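Local coordinates for exopolysaccharide biosynthesis protein (Pantoea stewartii subsp. stewartii DC283, PDB 6TGF) that probably acts as a glycan hydrolase that modifies the exopolysaccharide biofilm of the bacterium, using a trimeric parallel beta-helix like that of bacteriophage tailspikes, at residues 399-402 / 407-410; 454-459 / 499-504. One frame throughout, in Å; residues are numbered along the deposited sequence.

Contact 1: 399-402 / 407-410; sequences GWSG and NWDH
Trp400 lays one face of its indole against the backbone of Asp409, and this is the tightly packed part of the contact. The CA of Asp409 sits over the five-membered ring, 4.0 Å from its centroid and 29° off the ring normal, a CH-pi contact. The carbonyl O of Asp409 lies over the middle of the same face, 3.9 Å above the ring plane. Trp400 reaches this place because its CG stands between the backbone N and the carbonyl carbon (chi1 54°), which turns the indole in over the returning chain. A broad, flat residue suits a site where the partner is a peptide unit, and Pro433 and Arg434 also touch the indole. The hydrogen bond between the two segments runs from Gly402 N to Trp408 O, 2.7 Å long, in the carbonyl plane but bent at the hydrogen (133°). Glycine, with no side chain, lets the two chains come close here.

Packing is looser beside Trp408, whose indole leads away from 399-402 and rests on Leu379 and Asp377. Its CB is 3.5 Å from Ser401 OG, a plain van der Waals approach; the hydroxyl is small enough for this place and makes its hydrogen bond with Asp377. Within 407-410, Asp409 OD1 accepts a hydrogen bond from His410 ND1 at 3.0 Å, met nearly along the C-O axis, with the oxygen somewhat tilted from the imidazole plane. This bond helps fix the rotation of the imidazole. Leaving strand 396-399 and returning toward strand 411-412, the chain forms a surface loop of the kind that joins successive strands of a right-handed parallel beta-helix.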
loop_
_atom_site.group_PDB
_atom_site.type_symbol
_atom_site.label_atom_id
_atom_site.label_comp_id
_atom_site.label_asym_id
_atom_site.label_seq_id
_atom_site.Cartn_x
_atom_site.Cartn_y
_atom_site.Cartn_z
ATOM N N GLY B 399 -7.066 11.921 20.385
ATOM C CA GLY B 399 -6.785 11.993 21.831
ATOM C C GLY B 399 -7.228 10.729 22.546
ATOM O O GLY B 399 -7.555 9.742 21.857
ATOM N N TRP B 400 -7.243 10.759 23.882
ATOM C CA TRP B 400 -7.573 9.601 24.757
ATOM C C TRP B 400 -8.403 10.075 25.955
ATOM O O TRP B 400 -8.406 11.291 26.225
ATOM C CB TRP B 400 -6.289 8.889 25.201
ATOM C CG TRP B 400 -5.296 9.805 25.847
ATOM C CD1 TRP B 400 -5.234 10.154 27.164
ATOM C CD2 TRP B 400 -4.225 10.510 25.194
ATOM N NE1 TRP B 400 -4.195 11.019 27.378
ATOM C CE2 TRP B 400 -3.559 11.257 26.188
ATOM C CE3 TRP B 400 -3.765 10.579 23.874
ATOM C CZ2 TRP B 400 -2.456 12.060 25.899
ATOM C CZ3 TRP B 400 -2.676 11.374 23.591
ATOM C CH2 TRP B 400 -2.033 12.105 24.590
ATOM N N SER B 401 -9.066 9.142 26.646
ATOM C CA SER B 401 -10.047 9.416 27.732
ATOM C C SER B 401 -9.396 9.299 29.117
ATOM O O SER B 401 -9.696 10.156 29.971
ATOM C CB SER B 401 -11.245 8.509 27.619
ATOM O OG SER B 401 -10.854 7.204 27.223
ATOM N N GLY B 402 -8.555 8.283 29.334
ATOM C CA GLY B 402 -7.977 7.947 30.651
ATOM C C GLY B 402 -7.008 9.009 31.142
ATOM O O GLY B 402 -6.037 9.303 30.419
ATOM N N ASN B 407 -4.764 1.769 30.829
ATOM C CA ASN B 407 -6.013 1.550 30.059
ATOM C C ASN B 407 -5.973 2.419 28.789
ATOM O O ASN B 407 -5.235 2.040 27.852
ATOM C CB ASN B 407 -7.233 1.764 30.965
ATOM C CG ASN B 407 -8.295 0.698 30.796
ATOM O OD1 ASN B 407 -8.147 -0.218 29.990
ATOM N ND2 ASN B 407 -9.368 0.800 31.563
ATOM N N TRP B 408 -6.712 3.535 28.756
ATOM C CA TRP B 408 -6.886 4.404 27.560
ATOM C C TRP B 408 -6.091 5.702 27.737
ATOM O O TRP B 408 -6.701 6.730 28.079
ATOM C CB TRP B 408 -8.377 4.663 27.319
ATOM C CG TRP B 408 -9.190 3.411 27.409
ATOM C CD1 TRP B 408 -9.822 2.917 28.514
ATOM C CD2 TRP B 408 -9.416 2.457 26.357
ATOM N NE1 TRP B 408 -10.442 1.734 28.218
ATOM C CE2 TRP B 408 -10.211 1.426 26.903
ATOM C CE3 TRP B 408 -9.034 2.378 25.013
ATOM C CZ2 TRP B 408 -10.630 0.333 26.145
ATOM C CZ3 TRP B 408 -9.450 1.299 24.265
ATOM C CH2 TRP B 408 -10.237 0.292 24.826
ATOM N N ASP B 409 -4.778 5.646 27.496
ATOM C CA ASP B 409 -3.843 6.792 27.664
ATOM C C ASP B 409 -2.987 6.978 26.402
ATOM O O ASP B 409 -1.927 7.629 26.514
ATOM C CB ASP B 409 -2.972 6.600 28.910
ATOM C CG ASP B 409 -2.024 5.412 28.840
ATOM O OD1 ASP B 409 -2.213 4.556 27.952
ATOM O OD2 ASP B 409 -1.104 5.352 29.680
ATOM N N HIS B 410 -3.419 6.450 25.249
ATOM C CA HIS B 410 -2.682 6.556 23.961
ATOM C C HIS B 410 -3.581 6.185 22.776
ATOM O O HIS B 410 -4.742 5.790 23.004
ATOM C CB HIS B 410 -1.407 5.700 23.999
ATOM C CG HIS B 410 -1.649 4.228 24.004
ATOM N ND1 HIS B 410 -2.164 3.566 25.100
ATOM C CD2 HIS B 410 -1.428 3.286 23.061
ATOM C CE1 HIS B 410 -2.263 2.280 24.828
ATOM N NE2 HIS B 410 -1.818 2.082 23.584
#

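Contact 2: 454-459 / 499-504; sequences ISNGQW and GDRWLS
Asn456 grips the loop 499-504 through both ends of its side-chain amide, and hydrogen bonds carry most of the contact. Its ND2 donates to Asp500 O (2.9 Å), with the acceptor in the amide plane and the N-H nearly straight at 163°. Its OD1 accepts from Trp502 N (2.8 Å), the donor lying well above the carbonyl plane. Asparagine suits this place because one short side chain offers a donor and an acceptor to main-chain groups two residues apart.

Water adds a further link: it donates to Asn456 OD1 at 2.9 Å and accepts a longer bond from Leu503 N.

Van der Waals contact supports the polar grip. Trp502 CB meets Asn456 CG at 3.5 Å, the amide and indole planes standing 75° apart. Trp502 extends its indole past the amide, its CG lying trans to the main-chain nitrogen (chi1 174°), and its CE3 comes 3.5 Å from Asn456 O. Leu503 CD2 covers one face of that indole near its rim.

Asn456 thus ties the loop between strands 493-494 and 511-514 to the turn from strand 450-453 to strand 458-467, which joins two sheets of the parallel beta-helix.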
loop_
_atom_site.group_PDB
_atom_site.type_symbol
_atom_site.label_atom_id
_atom_site.label_comp_id
_atom_site.label_asym_id
_atom_site.label_seq_id
_atom_site.Cartn_x
_atom_site.Cartn_y
_atom_site.Cartn_z
ATOM N N ILE B 454 3.634 14.656 16.902
ATOM C CA ILE B 454 3.683 13.164 16.939
ATOM C C ILE B 454 4.631 12.737 18.069
ATOM O O ILE B 454 5.276 11.680 17.940
ATOM C CB ILE B 454 4.089 12.582 15.567
ATOM C CG1 ILE B 454 5.489 13.026 15.132
ATOM C CG2 ILE B 454 3.043 12.923 14.516
ATOM C CD1 ILE B 454 6.115 12.137 14.082
ATOM N N SER B 455 4.688 13.530 19.146
ATOM C CA SER B 455 5.561 13.309 20.330
ATOM C C SER B 455 5.121 12.044 21.077
ATOM O O SER B 455 3.935 11.670 20.964
ATOM C CB SER B 455 5.553 14.512 21.241
ATOM O OG SER B 455 4.233 14.809 21.676
ATOM N N ASN B 456 6.053 11.409 21.796
ATOM C CA ASN B 456 5.812 10.216 22.655
ATOM C C ASN B 456 5.197 9.083 21.822
ATOM O O ASN B 456 4.475 8.247 22.403
ATOM C CB ASN B 456 4.932 10.574 23.858
ATOM C CG ASN B 456 5.674 11.364 24.913
ATOM O OD1 ASN B 456 6.711 10.925 25.403
ATOM N ND2 ASN B 456 5.145 12.520 25.280
ATOM N N GLY B 457 5.496 9.042 20.519
ATOM C CA GLY B 457 4.886 8.104 19.557
ATOM C C GLY B 457 5.823 6.968 19.187
ATOM O O GLY B 457 6.920 6.876 19.778
ATOM N N GLN B 458 5.381 6.125 18.251
ATOM C CA GLN B 458 6.174 5.042 17.609
ATOM C C GLN B 458 5.758 4.972 16.136
ATOM O O GLN B 458 4.668 4.430 15.855
ATOM C CB GLN B 458 5.946 3.711 18.326
ATOM C CG GLN B 458 6.783 2.563 17.779
ATOM C CD GLN B 458 6.393 1.232 18.377
ATOM O OE1 GLN B 458 5.218 0.878 18.444
ATOM N NE2 GLN B 458 7.387 0.479 18.816
ATOM N N TRP B 459 6.589 5.519 15.243
ATOM C CA TRP B 459 6.240 5.779 13.821
ATOM C C TRP B 459 7.282 5.156 12.887
ATOM O O TRP B 459 8.487 5.365 13.122
ATOM C CB TRP B 459 6.126 7.286 13.568
ATOM C CG TRP B 459 4.980 7.951 14.266
ATOM C CD1 TRP B 459 4.984 8.501 15.514
ATOM C CD2 TRP B 459 3.658 8.163 13.739
ATOM N NE1 TRP B 459 3.756 9.033 15.804
ATOM C CE2 TRP B 459 2.921 8.842 14.734
ATOM C CE3 TRP B 459 3.026 7.846 12.531
ATOM C CZ2 TRP B 459 1.588 9.206 14.552
ATOM C CZ3 TRP B 459 1.707 8.204 12.353
ATOM C CH2 TRP B 459 0.999 8.875 13.352
ATOM N N GLY B 499 9.739 18.334 27.119
ATOM C CA GLY B 499 8.404 18.007 27.658
ATOM C C GLY B 499 8.383 16.671 28.382
ATOM O O GLY B 499 9.469 16.105 28.617
ATOM N N ASP B 500 7.184 16.183 28.713
ATOM C CA ASP B 500 6.958 14.939 29.496
ATOM C C ASP B 500 7.196 13.715 28.607
ATOM O O ASP B 500 6.574 13.638 27.528
ATOM C CB ASP B 500 5.543 14.892 30.079
ATOM C CG ASP B 500 5.266 15.950 31.132
ATOM O OD1 ASP B 500 6.207 16.688 31.493
ATOM O OD2 ASP B 500 4.106 16.027 31.584
ATOM N N ARG B 501 8.060 12.799 29.055
ATOM C CA ARG B 501 8.285 11.470 28.428
ATOM C C ARG B 501 7.192 10.517 28.923
ATOM O O ARG B 501 7.112 10.301 30.147
ATOM C CB ARG B 501 9.677 10.939 28.780
ATOM C CG ARG B 501 10.102 9.716 27.978
ATOM C CD ARG B 501 11.405 9.136 28.493
ATOM N NE ARG B 501 11.281 8.707 29.881
ATOM C CZ ARG B 501 12.170 8.932 30.847
ATOM N NH1 ARG B 501 13.282 9.607 30.607
ATOM N NH2 ARG B 501 11.933 8.484 32.067
ATOM N N TRP B 502 6.387 9.973 28.006
ATOM C CA TRP B 502 5.236 9.087 28.322
ATOM C C TRP B 502 5.747 7.720 28.793
ATOM O O TRP B 502 5.360 7.301 29.901
ATOM C CB TRP B 502 4.297 8.957 27.117
ATOM C CG TRP B 502 3.199 7.963 27.333
ATOM C CD1 TRP B 502 2.379 7.878 28.420
ATOM C CD2 TRP B 502 2.802 6.903 26.446
ATOM N NE1 TRP B 502 1.500 6.839 28.272
ATOM C CE2 TRP B 502 1.733 6.224 27.072
ATOM C CE3 TRP B 502 3.237 6.464 25.190
ATOM C CZ2 TRP B 502 1.101 5.131 26.481
ATOM C CZ3 TRP B 502 2.610 5.385 24.607
ATOM C CH2 TRP B 502 1.559 4.727 25.247
ATOM N N LEU B 503 6.580 7.062 27.979
ATOM C CA LEU B 503 7.143 5.709 28.251
ATOM C C LEU B 503 8.470 5.841 29.010
ATOM O O LEU B 503 8.912 6.985 29.237
ATOM C CB LEU B 503 7.333 4.970 26.922
ATOM C CG LEU B 503 6.071 4.792 26.079
ATOM C CD1 LEU B 503 6.392 4.097 24.766
ATOM C CD2 LEU B 503 5.002 4.020 26.840
ATOM N N SER B 504 9.070 4.708 29.389
ATOM C CA SER B 504 10.337 4.632 30.166
ATOM C C SER B 504 11.513 5.071 29.287
ATOM O O SER B 504 11.385 5.013 28.046
ATOM C CB SER B 504 10.562 3.250 30.728
ATOM O OG SER B 504 11.075 2.371 29.737
HETATM O O HOH W 1 7.075 8.067 24.988
#

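In the fold
Contacts 1 and 2 follow one another along the chain, yet their centres are 14 Å apart and they touch directly through Trp502. His410 CB lies 3.4 Å from Trp502 CH2, and the two rings meet with planes at about 30°; Trp502 NE1 also packs 3.3 Å from Asp409 OD2. Arg434, between the two in sequence, donates to Asp409 O and touches Trp502, while Lys405, in the bend of the first loop, donates to Trp502 O. Ethanediol, probably from the crystallisation liquor, is found about 5 Å from the side chain of His410 and about 4 Å from that of Trp502; such molecules often mark pockets, though no catalytic role follows from it.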